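Long-range contacts in beta-hexosaminidase (PDB 6JTJ), which probably cleaves terminal beta-1,4-linked N-acetylglucosamine from peptidoglycan fragments during cell wall recycling, as a family 3 glycoside hydrolase: residues L64-F75 with L95-D105; A123-D132 with N179-A188. All blocks are in the same frame, centred on the assembly; numbering follows the deposited sequence.

Contact 1. Residues L64-F75 with L95-D105. With NAG (2-acetamido-2-deoxy-beta-D-glucopyranose), chain I.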
loop_
_atom_site.group_PDB
_atom_site.type_symbol
_atom_site.label_atom_id
_atom_site.label_comp_id
_atom_site.label_asym_id
_atom_site.label_seq_id
_atom_site.Cartn_x
_atom_site.Cartn_y
_atom_site.Cartn_z
ATOM N N LEU C 64 6.985 -20.425 21.297
ATOM C CA LEU C 64 6.397 -19.347 22.095
ATOM C C LEU C 64 6.810 -19.396 23.563
ATOM O O LEU C 64 6.519 -18.464 24.319
ATOM C CB LEU C 64 4.867 -19.336 21.983
ATOM C CG LEU C 64 4.191 -19.211 20.606
ATOM C CD1 LEU C 64 2.824 -18.553 20.729
ATOM C CD2 LEU C 64 5.032 -18.514 19.545
ATOM N N LEU C 65 7.461 -20.488 23.973
ATOM C CA LEU C 65 7.980 -20.599 25.325
ATOM C C LEU C 65 9.326 -19.930 25.455
ATOM O O LEU C 65 9.799 -19.706 26.568
ATOM C CB LEU C 65 8.060 -22.072 25.763
ATOM C CG LEU C 65 6.697 -22.664 26.141
ATOM C CD1 LEU C 65 6.744 -24.184 26.176
ATOM C CD2 LEU C 65 6.233 -22.112 27.478
ATOM N N ASP C 66 9.950 -19.611 24.329
ATOM C CA ASP C 66 11.276 -19.019 24.350
ATOM C C ASP C 66 11.236 -17.672 25.070
ATOM O O ASP C 66 10.346 -16.865 24.816
ATOM C CB ASP C 66 11.787 -18.867 22.922
ATOM C CG ASP C 66 13.272 -18.582 22.848
ATOM O OD1 ASP C 66 13.730 -17.555 23.392
ATOM O OD2 ASP C 66 13.986 -19.378 22.210
ATOM N N PRO C 67 12.184 -17.429 25.994
ATOM C CA PRO C 67 12.170 -16.151 26.728
ATOM C C PRO C 67 12.332 -14.887 25.851
ATOM O O PRO C 67 12.040 -13.792 26.322
ATOM C CB PRO C 67 13.359 -16.280 27.708
ATOM C CG PRO C 67 14.181 -17.420 27.207
ATOM C CD PRO C 67 13.245 -18.332 26.475
ATOM N N ALA C 68 12.799 -15.043 24.613
ATOM C CA ALA C 68 12.902 -13.934 23.675
ATOM C C ALA C 68 11.530 -13.386 23.244
ATOM O O ALA C 68 11.410 -12.222 22.871
ATOM C CB ALA C 68 13.712 -14.342 22.453
ATOM N N ILE C 69 10.505 -14.218 23.341
ATOM C CA ILE C 69 9.186 -13.857 22.872
ATOM C C ILE C 69 8.329 -13.262 23.984
ATOM O O ILE C 69 8.331 -13.763 25.116
ATOM C CB ILE C 69 8.534 -15.072 22.212
ATOM C CG1 ILE C 69 9.359 -15.412 20.973
ATOM C CG2 ILE C 69 7.079 -14.782 21.860
ATOM C CD1 ILE C 69 8.807 -16.541 20.146
ATOM N N GLY C 70 7.653 -12.155 23.666
ATOM C CA GLY C 70 6.735 -11.488 24.605
ATOM C C GLY C 70 5.310 -11.322 24.128
ATOM O O GLY C 70 4.427 -11.019 24.925
ATOM N N GLY C 71 5.065 -11.531 22.834
ATOM C CA GLY C 71 3.718 -11.394 22.287
ATOM C C GLY C 71 3.567 -11.990 20.900
ATOM O O GLY C 71 4.522 -12.466 20.307
ATOM N N ILE C 72 2.349 -11.928 20.393
ATOM C CA ILE C 72 1.968 -12.519 19.122
ATOM C C ILE C 72 1.045 -11.558 18.375
ATOM O O ILE C 72 0.148 -10.959 18.962
ATOM C CB ILE C 72 1.190 -13.830 19.359
ATOM C CG1 ILE C 72 2.110 -14.920 19.931
ATOM C CG2 ILE C 72 0.493 -14.314 18.095
ATOM C CD1 ILE C 72 3.283 -15.290 19.044
ATOM N N ILE C 73 1.259 -11.433 17.070
ATOM C CA ILE C 73 0.348 -10.699 16.208
ATOM C C ILE C 73 -0.393 -11.716 15.358
ATOM O O ILE C 73 0.224 -12.613 14.784
ATOM C CB ILE C 73 1.058 -9.630 15.321
ATOM C CG1 ILE C 73 0.084 -8.966 14.344
ATOM C CG2 ILE C 73 2.189 -10.236 14.504
ATOM C CD1 ILE C 73 0.693 -7.764 13.643
ATOM N N LEU C 74 -1.709 -11.554 15.274
ATOM C CA LEU C 74 -2.540 -12.419 14.457
ATOM C C LEU C 74 -2.952 -11.749 13.152
ATOM O O LEU C 74 -2.951 -10.519 13.028
ATOM C CB LEU C 74 -3.794 -12.830 15.224
ATOM C CG LEU C 74 -3.541 -13.624 16.514
ATOM C CD1 LEU C 74 -4.845 -13.866 17.248
ATOM C CD2 LEU C 74 -2.846 -14.951 16.223
ATOM N N PHE C 75 -3.289 -12.593 12.180
ATOM C CA PHE C 75 -3.667 -12.169 10.844
ATOM C C PHE C 75 -4.905 -12.940 10.416
ATOM O O PHE C 75 -5.375 -13.817 11.140
ATOM C CB PHE C 75 -2.522 -12.435 9.872
ATOM C CG PHE C 75 -1.302 -11.613 10.150
ATOM C CD1 PHE C 75 -1.235 -10.301 9.742
ATOM C CD2 PHE C 75 -0.229 -12.153 10.841
ATOM C CE1 PHE C 75 -0.119 -9.545 9.989
ATOM C CE2 PHE C 75 0.890 -11.400 11.104
ATOM C CZ PHE C 75 0.948 -10.093 10.668
ATOM N N LEU C 95 0.297 -20.872 27.850
ATOM C CA LEU C 95 1.676 -21.334 27.786
ATOM C C LEU C 95 2.565 -20.802 28.895
ATOM O O LEU C 95 3.496 -21.488 29.313
ATOM C CB LEU C 95 2.313 -20.976 26.442
ATOM C CG LEU C 95 1.754 -21.693 25.216
ATOM C CD1 LEU C 95 2.390 -21.089 23.973
ATOM C CD2 LEU C 95 1.993 -23.200 25.269
ATOM N N ARG C 96 2.302 -19.584 29.355
ATOM C CA ARG C 96 3.222 -18.919 30.268
ATOM C C ARG C 96 2.587 -17.717 30.908
ATOM O O ARG C 96 1.500 -17.308 30.528
ATOM C CB ARG C 96 4.505 -18.499 29.538
ATOM C CG ARG C 96 4.256 -17.660 28.284
ATOM C CD ARG C 96 5.474 -17.550 27.373
ATOM N NE ARG C 96 6.398 -16.505 27.799
ATOM C CZ ARG C 96 7.524 -16.198 27.162
ATOM N NH1 ARG C 96 7.879 -16.863 26.056
ATOM N NH2 ARG C 96 8.313 -15.233 27.639
ATOM N N THR C 97 3.273 -17.192 31.913
ATOM C CA THR C 97 2.854 -16.014 32.663
ATOM C C THR C 97 4.071 -15.121 32.886
ATOM O O THR C 97 5.160 -15.633 33.091
ATOM C CB THR C 97 2.316 -16.417 34.049
ATOM O OG1 THR C 97 1.337 -17.436 33.875
ATOM C CG2 THR C 97 1.682 -15.227 34.777
ATOM N N PRO C 98 3.907 -13.788 32.801
ATOM C CA PRO C 98 2.734 -13.062 32.312
ATOM C C PRO C 98 2.333 -13.539 30.912
ATOM O O PRO C 98 3.196 -13.914 30.106
ATOM C CB PRO C 98 3.208 -11.614 32.279
ATOM C CG PRO C 98 4.285 -11.547 33.302
ATOM C CD PRO C 98 4.985 -12.871 33.210
ATOM N N GLU C 99 1.035 -13.555 30.653
ATOM C CA GLU C 99 0.519 -14.130 29.433
ATOM C C GLU C 99 1.008 -13.319 28.240
ATOM O O GLU C 99 1.110 -12.090 28.301
ATOM C CB GLU C 99 -1.000 -14.189 29.478
ATOM C CG GLU C 99 -1.519 -15.058 30.626
ATOM C CD GLU C 99 -3.032 -15.104 30.720
ATOM O OE1 GLU C 99 -3.680 -14.119 30.335
ATOM O OE2 GLU C 99 -3.585 -16.116 31.206
ATOM N N LEU C 100 1.375 -14.031 27.180
ATOM C CA LEU C 100 1.803 -13.392 25.945
ATOM C C LEU C 100 0.728 -12.400 25.492
ATOM O O LEU C 100 -0.445 -12.733 25.475
ATOM C CB LEU C 100 2.049 -14.438 24.851
ATOM C CG LEU C 100 3.253 -15.376 25.037
ATOM C CD1 LEU C 100 3.269 -16.423 23.935
ATOM C CD2 LEU C 100 4.575 -14.627 25.070
ATOM N N ILE C 101 1.154 -11.184 25.153
ATOM C CA ILE C 101 0.261 -10.151 24.635
ATOM C C ILE C 101 -0.110 -10.489 23.189
ATOM O O ILE C 101 0.737 -10.864 22.396
ATOM C CB ILE C 101 0.934 -8.759 24.698
ATOM C CG1 ILE C 101 1.080 -8.306 26.152
ATOM C CG2 ILE C 101 0.156 -7.726 23.900
ATOM C CD1 ILE C 101 -0.211 -8.009 26.876
ATOM N N ILE C 102 -1.387 -10.386 22.866
ATOM C CA ILE C 102 -1.883 -10.737 21.543
ATOM C C ILE C 102 -2.470 -9.496 20.867
ATOM O O ILE C 102 -3.342 -8.819 21.430
ATOM C CB ILE C 102 -2.964 -11.844 21.627
ATOM C CG1 ILE C 102 -2.412 -13.066 22.384
ATOM C CG2 ILE C 102 -3.435 -12.235 20.234
ATOM C CD1 ILE C 102 -3.410 -14.194 22.574
ATOM N N ALA C 103 -1.997 -9.211 19.663
ATOM C CA ALA C 103 -2.453 -8.047 18.910
ATOM C C ALA C 103 -2.941 -8.409 17.520
ATOM O O ALA C 103 -2.704 -9.512 17.026
ATOM C CB ALA C 103 -1.341 -7.018 18.815
ATOM N N VAL C 104 -3.669 -7.467 16.923
ATOM C CA VAL C 104 -4.184 -7.595 15.555
ATOM C C VAL C 104 -4.372 -6.197 14.945
ATOM O O VAL C 104 -4.493 -5.205 15.664
ATOM C CB VAL C 104 -5.522 -8.363 15.538
ATOM C CG1 VAL C 104 -6.647 -7.518 16.131
ATOM C CG2 VAL C 104 -5.885 -8.823 14.137
ATOM N N ASP C 105 -4.344 -6.131 13.623
ATOM C CA ASP C 105 -4.647 -4.917 12.877
ATOM C C ASP C 105 -6.147 -4.826 12.576
ATOM O O ASP C 105 -6.603 -5.299 11.529
ATOM C CB ASP C 105 -3.856 -4.885 11.553
ATOM C CG ASP C 105 -2.348 -4.816 11.758
ATOM O OD1 ASP C 105 -1.896 -3.840 12.385
ATOM O OD2 ASP C 105 -1.614 -5.701 11.259
HETATM C C1 NAG I . 2.841 -2.397 8.487
HETATM C C2 NAG I . 1.610 -1.494 8.317
HETATM C C3 NAG I . 1.016 -1.157 9.664
HETATM C C4 NAG I . 0.785 -2.421 10.490
HETATM C C5 NAG I . 2.077 -3.187 10.694
HETATM C C6 NAG I . 1.815 -4.543 11.357
HETATM C C7 NAG I . 1.243 0.359 6.676
HETATM C C8 NAG I . 0.052 -0.369 6.211
HETATM N N2 NAG I . 1.920 -0.250 7.657
HETATM O O1 NAG I . 3.099 -3.111 7.292
HETATM O O3 NAG I . -0.182 -0.442 9.462
HETATM O O4 NAG I . 0.196 -2.129 11.732
HETATM O O5 NAG I . 2.662 -3.440 9.434
HETATM O O6 NAG I . 1.019 -5.408 10.563
HETATM O O7 NAG I . 1.580 1.428 6.140
HETATM O O HOH W 1 -3.149 -7.923 11.871
#
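Ile72 bonds through both its backbone N and its backbone O to the neighbouring strand. Its N donates to Ile101 O at 2.8 Å, and its O accepts from Ala103 N at 2.9 Å. Leu74 N then meets Ala103 O, and Ile101 N meets Gly70 O in a longer bond, so the two strands pair in parallel. Gly71 fits closely, its CA 3.0 Å from Ile101 O.

Arg96 grips the turn before the first strand. Its NH1 donates to Leu64 O (2.7 Å) and to Asp66 O (2.8 Å), both near the guanidinium plane. Asp66 O also takes Ile69 N, from the opposite face of its carbonyl. A bend at chi3 (-83°) turns the guanidinium into this turn.

Among apolar groups, Leu100 CD1 lies against Leu64 CB, and Leu74 CD1 touches Ile102 CG2 at 3.7 Å.

Asp105 takes two of the sugar's hydroxyls: OD1 accepts from NAG O4 (2.8 Å) and OD2 from NAG O6 (2.7 Å). Water 1 links OD2 and Asp105 N to Leu74 O. Arg113 forms a salt bridge with OD2.

The strands belong to a beta-alpha-beta unit of the family 3 barrel domain. Helix 82-94 packs on Ile102 and Leu74, and strand 47-49 pairs with 69-74.

Contact 2. Residues A123-D132 with N179-A188. With NAG (2-acetamido-2-deoxy-beta-D-glucopyranose), chain I.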
loop_
_atom_site.group_PDB
_atom_site.type_symbol
_atom_site.label_atom_id
_atom_site.label_comp_id
_atom_site.label_asym_id
_atom_site.label_seq_id
_atom_site.Cartn_x
_atom_site.Cartn_y
_atom_site.Cartn_z
ATOM N N ALA C 123 -14.013 2.588 7.302
ATOM C CA ALA C 123 -12.712 3.216 7.179
ATOM C C ALA C 123 -12.693 4.500 8.034
ATOM O O ALA C 123 -13.710 5.167 8.179
ATOM C CB ALA C 123 -12.430 3.547 5.732
ATOM N N MET C 124 -11.543 4.840 8.594
ATOM C CA MET C 124 -11.453 6.025 9.445
ATOM C C MET C 124 -11.797 7.336 8.749
ATOM O O MET C 124 -12.258 8.274 9.395
ATOM C CB MET C 124 -10.077 6.133 10.097
ATOM C CG MET C 124 -9.755 5.021 11.076
ATOM S SD MET C 124 -10.913 4.939 12.462
ATOM C CE MET C 124 -12.096 3.733 11.889
ATOM N N ASN C 125 -11.620 7.426 7.439
ATOM C CA ASN C 125 -11.973 8.665 6.777
ATOM C C ASN C 125 -13.485 8.949 6.809
ATOM O O ASN C 125 -13.890 10.095 6.634
ATOM C CB ASN C 125 -11.448 8.740 5.345
ATOM C CG ASN C 125 -12.291 7.969 4.370
ATOM O OD1 ASN C 125 -12.753 6.863 4.651
ATOM N ND2 ASN C 125 -12.485 8.544 3.204
ATOM N N VAL C 126 -14.287 7.910 7.000
ATOM C CA VAL C 126 -15.716 8.066 7.150
ATOM C C VAL C 126 -15.996 8.960 8.355
ATOM O O VAL C 126 -16.888 9.784 8.296
ATOM C CB VAL C 126 -16.421 6.711 7.299
ATOM C CG1 VAL C 126 -17.879 6.892 7.673
ATOM C CG2 VAL C 126 -16.321 5.917 5.991
ATOM N N LEU C 127 -15.192 8.834 9.415
ATOM C CA LEU C 127 -15.347 9.670 10.586
ATOM C C LEU C 127 -14.965 11.107 10.308
ATOM O O LEU C 127 -15.608 12.024 10.790
ATOM C CB LEU C 127 -14.554 9.115 11.767
ATOM C CG LEU C 127 -15.026 7.724 12.186
ATOM C CD1 LEU C 127 -14.008 7.062 13.102
ATOM C CD2 LEU C 127 -16.390 7.781 12.850
ATOM N N GLY C 128 -13.955 11.319 9.490
ATOM C CA GLY C 128 -13.586 12.663 9.057
ATOM C C GLY C 128 -14.617 13.296 8.131
ATOM O O GLY C 128 -14.744 14.516 8.079
ATOM N N GLN C 129 -15.340 12.480 7.383
ATOM C CA GLN C 129 -16.419 12.995 6.547
ATOM C C GLN C 129 -17.602 13.446 7.408
ATOM O O GLN C 129 -18.251 14.440 7.086
ATOM C CB GLN C 129 -16.862 11.942 5.529
ATOM C CG GLN C 129 -15.826 11.723 4.458
ATOM C CD GLN C 129 -16.137 10.537 3.561
ATOM O OE1 GLN C 129 -16.761 9.553 3.970
ATOM N NE2 GLN C 129 -15.709 10.636 2.318
ATOM N N ILE C 130 -17.907 12.693 8.467
ATOM C CA ILE C 130 -18.921 13.104 9.434
ATOM C C ILE C 130 -18.497 14.423 10.085
ATOM O O ILE C 130 -19.311 15.312 10.276
ATOM C CB ILE C 130 -19.143 12.040 10.518
ATOM C CG1 ILE C 130 -19.782 10.804 9.915
ATOM C CG2 ILE C 130 -20.037 12.584 11.622
ATOM C CD1 ILE C 130 -19.842 9.604 10.835
ATOM N N TRP C 131 -17.210 14.572 10.375
ATOM C CA TRP C 131 -16.685 15.816 10.938
ATOM C C TRP C 131 -17.000 16.999 10.022
ATOM O O TRP C 131 -17.513 18.028 10.472
ATOM C CB TRP C 131 -15.170 15.693 11.154
ATOM C CG TRP C 131 -14.438 16.918 11.576
ATOM C CD1 TRP C 131 -14.102 17.970 10.808
ATOM C CD2 TRP C 131 -13.883 17.179 12.873
ATOM N NE1 TRP C 131 -13.396 18.897 11.538
ATOM C CE2 TRP C 131 -13.261 18.433 12.816
ATOM C CE3 TRP C 131 -13.881 16.480 14.082
ATOM C CZ2 TRP C 131 -12.614 18.997 13.901
ATOM C CZ3 TRP C 131 -13.239 17.057 15.179
ATOM C CH2 TRP C 131 -12.615 18.296 15.072
ATOM N N ASP C 132 -16.667 16.854 8.743
ATOM C CA ASP C 132 -16.899 17.911 7.771
ATOM C C ASP C 132 -18.389 18.234 7.594
ATOM O O ASP C 132 -18.745 19.383 7.447
ATOM C CB ASP C 132 -16.321 17.533 6.410
ATOM C CG ASP C 132 -14.812 17.562 6.384
ATOM O OD1 ASP C 132 -14.194 18.152 7.291
ATOM O OD2 ASP C 132 -14.241 16.989 5.445
ATOM N N ASN C 179 -7.775 6.022 2.519
ATOM C CA ASN C 179 -8.872 6.260 3.399
ATOM C C ASN C 179 -8.643 5.767 4.864
ATOM O O ASN C 179 -9.520 5.865 5.697
ATOM C CB ASN C 179 -10.156 5.741 2.758
ATOM C CG ASN C 179 -10.264 4.219 2.809
ATOM O OD1 ASN C 179 -9.444 3.545 3.416
ATOM N ND2 ASN C 179 -11.308 3.682 2.192
ATOM N N ARG C 180 -7.465 5.251 5.171
ATOM C CA ARG C 180 -7.144 4.854 6.533
ATOM C C ARG C 180 -6.881 6.057 7.438
ATOM O O ARG C 180 -6.866 5.904 8.663
ATOM C CB ARG C 180 -5.944 3.952 6.555
ATOM C CG ARG C 180 -6.176 2.615 5.837
ATOM C CD ARG C 180 -4.860 1.981 5.473
ATOM N NE ARG C 180 -4.143 1.572 6.669
ATOM C CZ ARG C 180 -2.857 1.254 6.697
ATOM N NH1 ARG C 180 -2.138 1.340 5.590
ATOM N NH2 ARG C 180 -2.289 0.860 7.835
ATOM N N SER C 181 -6.654 7.224 6.835
ATOM C CA SER C 181 -6.463 8.454 7.583
ATOM C C SER C 181 -7.823 9.107 7.872
ATOM O O SER C 181 -8.719 9.094 7.023
ATOM C CB SER C 181 -5.581 9.409 6.793
ATOM O OG SER C 181 -5.627 10.709 7.309
ATOM N N PHE C 182 -7.963 9.660 9.085
ATOM C CA PHE C 182 -9.193 10.334 9.483
ATOM C C PHE C 182 -9.498 11.533 8.589
ATOM O O PHE C 182 -10.636 11.724 8.201
ATOM C CB PHE C 182 -9.099 10.883 10.907
ATOM C CG PHE C 182 -9.208 9.852 11.991
ATOM C CD1 PHE C 182 -10.418 9.259 12.305
ATOM C CD2 PHE C 182 -8.088 9.485 12.725
ATOM C CE1 PHE C 182 -10.515 8.327 13.322
ATOM C CE2 PHE C 182 -8.188 8.566 13.742
ATOM C CZ PHE C 182 -9.397 7.975 14.039
ATOM N N HIS C 183 -8.479 12.326 8.280
ATOM C CA HIS C 183 -8.689 13.675 7.773
ATOM C C HIS C 183 -7.358 14.325 7.367
ATOM O O HIS C 183 -6.284 13.871 7.769
ATOM C CB HIS C 183 -9.361 14.504 8.894
ATOM C CG HIS C 183 -10.157 15.671 8.406
ATOM N ND1 HIS C 183 -9.602 16.905 8.172
ATOM C CD2 HIS C 183 -11.483 15.801 8.159
ATOM C CE1 HIS C 183 -10.543 17.740 7.774
ATOM N NE2 HIS C 183 -11.692 17.092 7.750
ATOM N N ARG C 184 -7.428 15.384 6.567
ATOM C CA ARG C 184 -6.253 16.178 6.204
ATOM C C ARG C 184 -5.714 17.022 7.364
ATOM O O ARG C 184 -4.522 17.253 7.478
ATOM C CB ARG C 184 -6.624 17.120 5.055
ATOM C CG ARG C 184 -5.483 17.986 4.556
ATOM C CD ARG C 184 -5.947 19.025 3.536
ATOM N NE ARG C 184 -4.797 19.792 3.023
ATOM C CZ ARG C 184 -4.001 19.424 2.008
ATOM N NH1 ARG C 184 -4.209 18.287 1.344
ATOM N NH2 ARG C 184 -2.983 20.211 1.646
ATOM N N ASN C 185 -6.605 17.443 8.240
ATOM C CA ASN C 185 -6.332 18.517 9.178
ATOM C C ASN C 185 -5.855 17.929 10.495
ATOM O O ASN C 185 -6.564 17.149 11.106
ATOM C CB ASN C 185 -7.610 19.351 9.407
ATOM C CG ASN C 185 -7.356 20.604 10.247
ATOM O OD1 ASN C 185 -6.860 20.534 11.370
ATOM N ND2 ASN C 185 -7.687 21.748 9.702
ATOM N N PRO C 186 -4.674 18.329 10.951
ATOM C CA PRO C 186 -4.133 17.764 12.205
ATOM C C PRO C 186 -5.044 17.880 13.423
ATOM O O PRO C 186 -5.115 16.950 14.220
ATOM C CB PRO C 186 -2.831 18.544 12.415
ATOM C CG PRO C 186 -2.828 19.663 11.432
ATOM C CD PRO C 186 -3.710 19.246 10.295
ATOM N N GLU C 187 -5.812 18.959 13.529
ATOM C CA GLU C 187 -6.768 19.100 14.641
ATOM C C GLU C 187 -7.890 18.083 14.569
ATOM O O GLU C 187 -8.281 17.487 15.572
ATOM C CB GLU C 187 -7.369 20.515 14.699
ATOM C CG GLU C 187 -8.204 20.731 15.998
ATOM C CD GLU C 187 -7.394 20.664 17.307
ATOM O OE1 GLU C 187 -6.154 20.876 17.311
ATOM O OE2 GLU C 187 -8.016 20.397 18.363
ATOM N N ALA C 188 -8.437 17.887 13.380
ATOM C CA ALA C 188 -9.472 16.868 13.213
ATOM C C ALA C 188 -8.911 15.471 13.528
ATOM O O ALA C 188 -9.553 14.661 14.203
ATOM C CB ALA C 188 -10.024 16.905 11.794
HETATM C C1 NAG I . 2.841 -2.397 8.487
HETATM C C2 NAG I . 1.610 -1.494 8.317
HETATM C C3 NAG I . 1.016 -1.157 9.664
HETATM C C4 NAG I . 0.785 -2.421 10.490
HETATM C C5 NAG I . 2.077 -3.187 10.694
HETATM C C6 NAG I . 1.815 -4.543 11.357
HETATM C C7 NAG I . 1.243 0.359 6.676
HETATM C C8 NAG I . 0.052 -0.369 6.211
HETATM N N2 NAG I . 1.920 -0.250 7.657
HETATM O O1 NAG I . 3.099 -3.111 7.292
HETATM O O3 NAG I . -0.182 -0.442 9.462
HETATM O O4 NAG I . 0.196 -2.129 11.732
HETATM O O5 NAG I . 2.662 -3.440 9.434
HETATM O O6 NAG I . 1.019 -5.408 10.563
HETATM O O7 NAG I . 1.580 1.428 6.140
HETATM O O HOH W 2 -11.900 12.489 5.986
#
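Helix 124-134 packs along the 3-10 turn at 179-180, which holds Arg180, a probable substrate-binding residue, and the loop leading on to helix 186-202. Asn125 N donates to Asn179 O at 3.1 Å. Beside it, Asn179 CG and ND2 rest on Ala123 CB.

Met124 CB lies over one face of the Phe182 ring, 4.1 Å from the centroid, in a CH-pi contact. Met124 SD adds an oblique Met-aromatic contact, 3.5 Å from Phe182 CE1. Leu127 CD1 meets the ring at its edge. Gly128 CA comes within 3.2 Å of Phe182 O. Water 2 donates to that oxygen and to Asn125 O.

In the family 3 barrel domain, residues 179-188 run from the sugar site, at Arg180, to the first turn of helix 186-202. Arg180 NH2 makes a weak bond to NAG O3, and its NE forms a salt bridge with Glu107.

His183 is held at both ring nitrogens. NE2 donates to Asp132 OD1 at 2.8 Å and 170°, on the syn side but 26° out of the carboxylate plane. ND1 accepts from Asn185 N, the N-cap residue of helix 186-202. Trp131 turns one face of its five-membered ring to Ala188 CB (CH-pi), its CG swung opposite the backbone N (chi1 173°).

Overall arrangement
Contact 1 is the more buried of the two. It joins neighbouring parallel strands of the sheet. Contact 2 is partly buried, lies on the opposite side of the chain's centre and joins a helix to a loop and the helix that follows. The centres of contact 1 and contact 2 are about 32 Å apart. They share no helix or strand. Contact 1 rests on strand backbone bonds, aliphatic side chains and an arginine bound to carbonyl oxygens. Contact 2 has a single backbone bond between its segments and relies more on aromatic faces and a histidine-carboxylate pair. Both reach the same NAG: Asp105 from just beyond the paired residues 101-104, Arg180 from a short 3-10 segment. Asp221 O of the second subunit also bonds to this sugar.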